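Local coordinates for CDP-glucose-4,6-dehydratase (Yersinia pseudotuberculosis, PDB 1RKX), which catalyses the NAD-dependent 4,6-dehydration of CDP-D-glucose, which yields CDP-4-keto-6-deoxy-D-glucose, at residues K273-Q278 with W320-T325; D210-F215 with E327-W332; E116-V121 with S174-A179. One frame throughout, in Å; residues are numbered along the deposited sequence.

Contact 1. Residues K273-Q278 with W320-T325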
# COMPACT_ATOMS: atom_id res chain seq x y z
N LYS C 273 -24.30 -25.52 1.20
CA LYS C 273 -25.61 -26.14 1.44
C LYS C 273 -26.51 -25.90 0.23
O LYS C 273 -27.17 -26.82 -0.25
CB LYS C 273 -26.26 -25.56 2.70
CG LYS C 273 -27.53 -26.30 3.11
CD LYS C 273 -28.13 -25.75 4.40
CE LYS C 273 -28.69 -24.35 4.21
NZ LYS C 273 -29.84 -24.33 3.26
N ASN C 274 -26.52 -24.67 -0.26
CA ASN C 274 -27.34 -24.31 -1.41
C ASN C 274 -26.89 -25.11 -2.63
O ASN C 274 -27.72 -25.61 -3.39
CB ASN C 274 -27.22 -22.81 -1.70
CG ASN C 274 -28.17 -22.35 -2.79
OD1 ASN C 274 -28.19 -21.18 -3.16
ND2 ASN C 274 -28.98 -23.27 -3.30
N ILE C 275 -25.58 -25.22 -2.82
CA ILE C 275 -25.02 -25.96 -3.94
C ILE C 275 -25.54 -27.40 -3.93
O ILE C 275 -26.06 -27.89 -4.94
CB ILE C 275 -23.48 -25.99 -3.86
CG1 ILE C 275 -22.93 -24.60 -4.20
CG2 ILE C 275 -22.93 -27.05 -4.80
CD1 ILE C 275 -21.43 -24.47 -4.00
N VAL C 276 -25.39 -28.07 -2.79
CA VAL C 276 -25.84 -29.45 -2.64
C VAL C 276 -27.33 -29.56 -2.96
O VAL C 276 -27.76 -30.47 -3.66
CB VAL C 276 -25.60 -29.97 -1.21
CG1 VAL C 276 -26.16 -31.37 -1.06
CG2 VAL C 276 -24.11 -29.96 -0.90
N GLU C 277 -28.11 -28.62 -2.43
CA GLU C 277 -29.55 -28.62 -2.65
C GLU C 277 -29.88 -28.50 -4.13
O GLU C 277 -30.75 -29.21 -4.63
CB GLU C 277 -30.20 -27.46 -1.89
CG GLU C 277 -30.12 -27.60 -0.37
CD GLU C 277 -30.70 -26.40 0.36
OE1 GLU C 277 -30.77 -26.44 1.60
OE2 GLU C 277 -31.08 -25.42 -0.31
N GLN C 278 -29.18 -27.62 -4.83
CA GLN C 278 -29.42 -27.43 -6.26
C GLN C 278 -29.05 -28.68 -7.04
O GLN C 278 -29.75 -29.07 -7.98
CB GLN C 278 -28.61 -26.25 -6.79
CG GLN C 278 -28.89 -24.93 -6.08
CD GLN C 278 -28.12 -23.77 -6.70
OE1 GLN C 278 -28.01 -22.70 -6.11
NE2 GLN C 278 -27.60 -23.98 -7.91
N TRP C 320 -21.84 -18.25 -17.50
CA TRP C 320 -22.81 -19.06 -16.76
C TRP C 320 -22.87 -18.78 -15.27
O TRP C 320 -21.83 -18.73 -14.60
CB TRP C 320 -22.52 -20.55 -16.94
CG TRP C 320 -22.61 -21.06 -18.35
CD1 TRP C 320 -23.23 -20.47 -19.41
CD2 TRP C 320 -22.10 -22.31 -18.82
NE1 TRP C 320 -23.13 -21.28 -20.53
CE2 TRP C 320 -22.44 -22.42 -20.19
CE3 TRP C 320 -21.38 -23.36 -18.23
CZ2 TRP C 320 -22.10 -23.53 -20.97
CZ3 TRP C 320 -21.04 -24.47 -19.00
CH2 TRP C 320 -21.40 -24.54 -20.36
N ASN C 321 -24.08 -18.61 -14.73
CA ASN C 321 -24.22 -18.40 -13.30
C ASN C 321 -23.96 -19.77 -12.70
O ASN C 321 -23.81 -20.75 -13.44
CB ASN C 321 -25.63 -17.91 -12.95
CG ASN C 321 -26.71 -18.84 -13.44
OD1 ASN C 321 -26.73 -20.02 -13.11
ND2 ASN C 321 -27.63 -18.31 -14.25
N LEU C 322 -23.92 -19.87 -11.38
CA LEU C 322 -23.64 -21.16 -10.76
C LEU C 322 -24.70 -22.22 -11.08
O LEU C 322 -24.36 -23.34 -11.43
CB LEU C 322 -23.48 -21.01 -9.25
CG LEU C 322 -22.88 -22.25 -8.57
CD1 LEU C 322 -21.58 -22.64 -9.28
CD2 LEU C 322 -22.63 -21.98 -7.10
N ASN C 323 -25.97 -21.85 -10.95
CA ASN C 323 -27.06 -22.79 -11.23
C ASN C 323 -26.90 -23.45 -12.59
O ASN C 323 -27.00 -24.66 -12.71
CB ASN C 323 -28.42 -22.08 -11.16
CG ASN C 323 -28.73 -21.54 -9.78
OD1 ASN C 323 -29.86 -21.15 -9.50
ND2 ASN C 323 -27.72 -21.50 -8.92
N THR C 324 -26.67 -22.63 -13.62
CA THR C 324 -26.49 -23.15 -14.96
C THR C 324 -25.33 -24.14 -14.96
O THR C 324 -25.44 -25.25 -15.49
CB THR C 324 -26.17 -22.01 -15.94
OG1 THR C 324 -27.27 -21.10 -16.00
CG2 THR C 324 -25.88 -22.56 -17.33
N THR C 325 -24.23 -23.73 -14.35
CA THR C 325 -23.03 -24.57 -14.26
C THR C 325 -23.29 -25.90 -13.56
O THR C 325 -22.88 -26.95 -14.04
CB THR C 325 -21.89 -23.79 -13.54
OG1 THR C 325 -21.44 -22.73 -14.40
CG2 THR C 325 -20.72 -24.72 -13.20
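The backbones come closest where Gln278, on helix 272-283, faces Asn323, in the first turn of helix 322-338, with their CA atoms 7.2 Å apart, so the gap is bridged by side chains. Two pairs do the bridging, one polar and one apolar. Gln278 reaches out with its chain extended beyond CG and brings its amide against that of Asn323; the two amide planes stand 76° apart, nearly perpendicular. Asn323 swings its amide toward the partner helix because its CG lies beside the backbone N (chi1 -64°). Next to this pair, Leu322 pushes its CD2 methyl against the CG1 branch of Ile275 at 3.9 Å. These two chains cross at about a right angle, and CD1 of Ile275 is also near the same methyl.

The start of the second helix is fixed by Asn321, the N-cap. Its OD1 accepts an almost straight bond from Thr324 N at 2.7 Å, and Asp268 OD1 takes the N-H of Leu322, so carboxamide and carboxylate oxygens occupy the helix end, where they would suit its positive pole. On the other helix, NZ of Lys273 bridges one turn to OE1 of Glu277 at 2.8 Å, coming from above the carboxylate plane.

Ile275 and Leu322 both rest on Trp232 of strand 229-234, while Leu326, one turn further along helix 322-338, touches Ile275 and Gln278; Trp289 of strand 289-290 packs against Lys273, Val276 and Glu277.

Contact 2. Residues D210-F215 with E327-W332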
# COMPACT_ATOMS: atom_id res chain seq x y z
N ASP C 210 -17.13 -35.11 -4.91
CA ASP C 210 -17.63 -35.95 -3.82
C ASP C 210 -19.15 -36.01 -3.81
O ASP C 210 -19.72 -37.03 -3.43
CB ASP C 210 -17.13 -35.46 -2.47
CG ASP C 210 -15.65 -35.71 -2.27
OD1 ASP C 210 -15.11 -36.60 -2.96
OD2 ASP C 210 -15.04 -35.04 -1.41
N ILE C 211 -19.80 -34.93 -4.21
CA ILE C 211 -21.25 -34.91 -4.24
C ILE C 211 -21.71 -35.91 -5.30
O ILE C 211 -22.65 -36.67 -5.08
CB ILE C 211 -21.81 -33.52 -4.61
CG1 ILE C 211 -21.53 -32.53 -3.47
CG2 ILE C 211 -23.31 -33.61 -4.86
CD1 ILE C 211 -21.91 -31.10 -3.79
N LEU C 212 -21.04 -35.90 -6.44
CA LEU C 212 -21.37 -36.80 -7.53
C LEU C 212 -21.11 -38.26 -7.15
O LEU C 212 -21.86 -39.15 -7.55
CB LEU C 212 -20.58 -36.40 -8.79
CG LEU C 212 -20.96 -35.03 -9.36
CD1 LEU C 212 -19.96 -34.59 -10.43
CD2 LEU C 212 -22.36 -35.09 -9.94
N ARG C 213 -20.06 -38.49 -6.37
CA ARG C 213 -19.74 -39.85 -5.94
C ARG C 213 -20.83 -40.37 -5.02
O ARG C 213 -21.15 -41.56 -5.03
CB ARG C 213 -18.39 -39.88 -5.19
CG ARG C 213 -17.17 -39.63 -6.06
CD ARG C 213 -15.90 -40.00 -5.30
NE ARG C 213 -14.68 -39.80 -6.08
CZ ARG C 213 -14.05 -38.63 -6.22
NH1 ARG C 213 -14.52 -37.54 -5.62
NH2 ARG C 213 -12.95 -38.56 -6.95
N ALA C 214 -21.40 -39.48 -4.22
CA ALA C 214 -22.47 -39.86 -3.30
C ALA C 214 -23.72 -40.19 -4.12
O ALA C 214 -24.34 -41.24 -3.93
CB ALA C 214 -22.77 -38.71 -2.34
N PHE C 215 -24.10 -39.28 -5.01
CA PHE C 215 -25.27 -39.47 -5.86
C PHE C 215 -25.09 -40.77 -6.64
O PHE C 215 -26.02 -41.57 -6.78
CB PHE C 215 -25.41 -38.31 -6.86
CG PHE C 215 -25.84 -37.01 -6.23
CD1 PHE C 215 -26.00 -35.88 -7.02
CD2 PHE C 215 -26.12 -36.93 -4.87
CE1 PHE C 215 -26.42 -34.67 -6.46
CE2 PHE C 215 -26.55 -35.73 -4.30
CZ PHE C 215 -26.70 -34.60 -5.10
N GLU C 327 -26.07 -27.43 -13.31
CA GLU C 327 -26.95 -28.22 -14.16
C GLU C 327 -26.09 -28.98 -15.17
O GLU C 327 -26.31 -30.17 -15.40
CB GLU C 327 -27.95 -27.31 -14.86
CG GLU C 327 -28.79 -27.99 -15.92
CD GLU C 327 -30.02 -27.19 -16.28
OE1 GLU C 327 -31.07 -27.40 -15.65
OE2 GLU C 327 -29.93 -26.34 -17.20
N TYR C 328 -25.12 -28.31 -15.77
CA TYR C 328 -24.23 -28.96 -16.72
C TYR C 328 -23.39 -30.05 -16.05
O TYR C 328 -23.13 -31.09 -16.67
CB TYR C 328 -23.29 -27.94 -17.39
CG TYR C 328 -23.89 -27.17 -18.56
CD1 TYR C 328 -24.43 -25.89 -18.38
CD2 TYR C 328 -23.87 -27.71 -19.85
CE1 TYR C 328 -24.94 -25.17 -19.46
CE2 TYR C 328 -24.38 -26.99 -20.93
CZ TYR C 328 -24.92 -25.73 -20.74
OH TYR C 328 -25.42 -25.03 -21.81
N ILE C 329 -22.96 -29.82 -14.80
CA ILE C 329 -22.13 -30.77 -14.05
C ILE C 329 -22.86 -32.08 -13.86
O ILE C 329 -22.35 -33.15 -14.17
CB ILE C 329 -21.75 -30.23 -12.63
CG1 ILE C 329 -21.10 -28.86 -12.73
CG2 ILE C 329 -20.83 -31.22 -11.93
CD1 ILE C 329 -20.00 -28.78 -13.73
N VAL C 330 -24.08 -31.99 -13.33
CA VAL C 330 -24.88 -33.18 -13.08
C VAL C 330 -25.15 -33.89 -14.41
O VAL C 330 -25.07 -35.11 -14.49
CB VAL C 330 -26.22 -32.81 -12.40
CG1 VAL C 330 -27.13 -34.04 -12.33
CG2 VAL C 330 -25.95 -32.27 -11.00
N GLY C 331 -25.44 -33.11 -15.44
CA GLY C 331 -25.71 -33.70 -16.74
C GLY C 331 -24.52 -34.49 -17.26
O GLY C 331 -24.67 -35.63 -17.71
N TRP C 332 -23.34 -33.88 -17.20
CA TRP C 332 -22.13 -34.53 -17.66
C TRP C 332 -21.91 -35.84 -16.92
O TRP C 332 -21.65 -36.88 -17.52
CB TRP C 332 -20.92 -33.60 -17.44
CG TRP C 332 -19.71 -33.98 -18.24
CD1 TRP C 332 -19.28 -33.40 -19.40
CD2 TRP C 332 -18.77 -35.01 -17.94
NE1 TRP C 332 -18.13 -34.01 -19.84
CE2 TRP C 332 -17.79 -35.00 -18.96
CE3 TRP C 332 -18.65 -35.95 -16.90
CZ2 TRP C 332 -16.71 -35.89 -18.98
CZ3 TRP C 332 -17.57 -36.84 -16.92
CH2 TRP C 332 -16.62 -36.80 -17.95
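Leu212 and Ile329 meet methyl to methyl, their side chains crossing at about a right angle: CD1 of Leu212 touches CG2 of Ile329 at 3.8 Å. The isoleucine offers its short branch. With CG1 set beside the backbone N (chi1 -54°), CG2 is left anti to that nitrogen and faces Leu212, while the longer branch bends off (chi2 -49°) and leads away from helix 207-216. The leucine's two methyls part over successive residues, CD2 lying 4.5 Å from CA of Val330. This looser approach is directed at the backbone, and the nearest methyl of Val330, CG2, stays 4.7 Å from Leu212 CD2. With the CA atoms of Leu212 and Val330 7.5 Å apart, the two helices lie close together, joined entirely by hydrocarbon, without a hydrogen bond between the segments.

In this extended short-chain dehydrogenase/reductase, helix 322-338 thereby links helix 207-216 to the neighbourhood of the Rossmann domain: the side chain of Ile329 is about 7 Å from that of Phe20, an NAD-binding residue, and Trp332 meets the ring of Trp24 on helix 20-31. Helix 272-283 lies against both helices, since Trp283 touches Phe215 from one and Val330 from the other. The CB of Phe215 points toward 327-332, but its side chain stops short of touching that segment; one face of its ring lies over the carbonyl oxygen of Ile211, in its own helix, 3.3 Å from the ring plane. Away from the interface, NH1 of Arg213 pairs with OD1 of Asp210 at 2.9 Å, and its NH2 holds the carbonyl of Ala203.

Contact 3. Residues E116-V121 with S174-A179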
# COMPACT_ATOMS: atom_id res chain seq x y z
N GLU C 116 12.79 -21.44 -19.99
CA GLU C 116 14.14 -21.54 -20.54
C GLU C 116 14.08 -22.20 -21.92
O GLU C 116 14.76 -21.78 -22.86
CB GLU C 116 15.02 -22.37 -19.60
CG GLU C 116 16.50 -22.45 -20.00
CD GLU C 116 17.23 -21.12 -19.92
OE1 GLU C 116 16.66 -20.12 -19.43
OE2 GLU C 116 18.40 -21.07 -20.36
N ALA C 117 13.25 -23.24 -22.05
CA ALA C 117 13.11 -23.94 -23.32
C ALA C 117 12.56 -22.98 -24.38
O ALA C 117 13.06 -22.93 -25.51
CB ALA C 117 12.17 -25.13 -23.16
N ILE C 118 11.55 -22.21 -24.00
CA ILE C 118 10.93 -21.26 -24.91
C ILE C 118 11.96 -20.21 -25.35
O ILE C 118 12.01 -19.83 -26.52
CB ILE C 118 9.73 -20.57 -24.23
CG1 ILE C 118 8.63 -21.61 -23.99
CG2 ILE C 118 9.23 -19.40 -25.08
CD1 ILE C 118 7.42 -21.10 -23.22
N ARG C 119 12.77 -19.77 -24.39
CA ARG C 119 13.81 -18.78 -24.64
C ARG C 119 14.79 -19.24 -25.73
O ARG C 119 15.13 -18.49 -26.64
CB ARG C 119 14.56 -18.51 -23.34
CG ARG C 119 15.64 -17.45 -23.42
CD ARG C 119 16.05 -17.02 -22.02
NE ARG C 119 17.05 -17.88 -21.39
CZ ARG C 119 18.36 -17.72 -21.55
NH1 ARG C 119 18.83 -16.75 -22.32
NH2 ARG C 119 19.21 -18.53 -20.92
N HIS C 120 15.22 -20.49 -25.64
CA HIS C 120 16.18 -21.03 -26.60
C HIS C 120 15.61 -21.53 -27.92
O HIS C 120 16.23 -21.36 -28.97
CB HIS C 120 17.01 -22.13 -25.93
CG HIS C 120 17.86 -21.63 -24.81
ND1 HIS C 120 18.78 -20.61 -24.97
CD2 HIS C 120 17.91 -21.98 -23.50
CE1 HIS C 120 19.36 -20.36 -23.81
NE2 HIS C 120 18.85 -21.17 -22.90
N VAL C 121 14.43 -22.14 -27.88
CA VAL C 121 13.82 -22.65 -29.11
C VAL C 121 13.41 -21.51 -30.04
O VAL C 121 13.61 -21.59 -31.25
CB VAL C 121 12.58 -23.52 -28.79
CG1 VAL C 121 11.86 -23.91 -30.07
CG2 VAL C 121 13.01 -24.77 -28.03
N SER C 174 13.84 -9.99 -18.14
CA SER C 174 15.20 -10.29 -18.57
C SER C 174 15.35 -10.81 -19.99
O SER C 174 16.29 -10.42 -20.69
CB SER C 174 15.83 -11.29 -17.61
OG SER C 174 15.74 -10.86 -16.26
N PHE C 175 14.45 -11.69 -20.41
CA PHE C 175 14.57 -12.30 -21.73
C PHE C 175 13.45 -12.06 -22.74
O PHE C 175 13.65 -12.29 -23.94
CB PHE C 175 14.78 -13.80 -21.55
CG PHE C 175 15.81 -14.14 -20.50
CD1 PHE C 175 15.44 -14.79 -19.33
CD2 PHE C 175 17.15 -13.80 -20.69
CE1 PHE C 175 16.39 -15.09 -18.35
CE2 PHE C 175 18.11 -14.10 -19.72
CZ PHE C 175 17.73 -14.74 -18.54
N PHE C 176 12.29 -11.62 -22.29
CA PHE C 176 11.16 -11.36 -23.19
C PHE C 176 10.63 -9.96 -22.90
O PHE C 176 9.42 -9.73 -22.90
CB PHE C 176 10.05 -12.39 -22.96
CG PHE C 176 10.50 -13.82 -23.02
CD1 PHE C 176 10.42 -14.64 -21.89
CD2 PHE C 176 11.00 -14.37 -24.20
CE1 PHE C 176 10.82 -15.98 -21.95
CE2 PHE C 176 11.41 -15.70 -24.27
CZ PHE C 176 11.31 -16.51 -23.14
N ASN C 177 11.55 -9.04 -22.65
CA ASN C 177 11.20 -7.66 -22.33
C ASN C 177 10.41 -6.99 -23.45
O ASN C 177 10.75 -7.10 -24.62
CB ASN C 177 12.47 -6.85 -22.03
CG ASN C 177 12.16 -5.50 -21.42
OD1 ASN C 177 11.54 -4.65 -22.06
ND2 ASN C 177 12.60 -5.29 -20.19
N PRO C 178 9.33 -6.28 -23.09
CA PRO C 178 8.49 -5.58 -24.07
C PRO C 178 9.31 -4.66 -24.95
O PRO C 178 9.04 -4.51 -26.15
CB PRO C 178 7.50 -4.82 -23.19
CG PRO C 178 7.32 -5.74 -22.03
CD PRO C 178 8.75 -6.16 -21.73
N ALA C 179 10.32 -4.04 -24.36
CA ALA C 179 11.19 -3.12 -25.08
C ALA C 179 11.94 -3.80 -26.21
O ALA C 179 12.42 -3.14 -27.13
CB ALA C 179 12.19 -2.49 -24.11
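Arg119 lays its guanidinium flat on the ring of Phe175, a cation-pi stack with CZ 4.2 Å from the ring centroid and the planes tilted by 28°. These residues sit near the C-terminal ends of helices 100-121 and 156-175, which in related short-chain dehydrogenases/reductases build the four-helix bundle of the dimer. Consistent with that, Pro100 of the second subunit packs on Arg119, and Tyr154 of the second subunit on Ser174.

The arginine also uses its aliphatic part: CD stands over the same ring face, 3.3 Å from CG of Phe175. A bend at chi3 (84°) turns the chain so that methylene and guanidinium can both cover the ring. Ser174 CB lies over the opposite face of Phe175, while CE1 of His120 lies over the other face of the guanidinium, so each flat group is held from two sides.

Glu116, one turn back, fixes the rotation of the guanidinium by a side-on grip: NE of Arg119 gives a hydrogen bond to OE1 of Glu116 at 3.0 Å, and NH2 of Arg119 a salt bridge to OE2 at 2.7 Å. OE2 of Glu116 also accepts from NE2 of His120 at 2.6 Å, and OE1 from the hydroxyl of Tyr171, so the carboxylate is held by four bonds. Two donors on OE2 would be expected to favour its charged form.

Phe176 follows just after the helix and points the rim of its ring at the helix 100-121 backbone. Its CZ comes 3.7 Å from CA of Arg119, nearly in the ring plane, and 4.1 Å from the CG2 methyl of Ile118.

From the N terminus, contact 3 closes first: the chain leaves helix 100-121, passes through strand 126-130 of the central parallel sheet and returns along helix 156-175. Contact 2 opens later, at helix 207-216, and closes only when helix 322-338 arrives. Contact 1 lies nested inside that loop, from helix 272-283 to the start of the same helix 322-338, so the two share one helix and touch, Ile211 meeting Val276 and Trp320 meeting Tyr328. Their centres are 11 Å apart. Contact 3 lies on the opposite side of the chain's centre, its own centre about 43 Å from each of theirs, beside the second subunit.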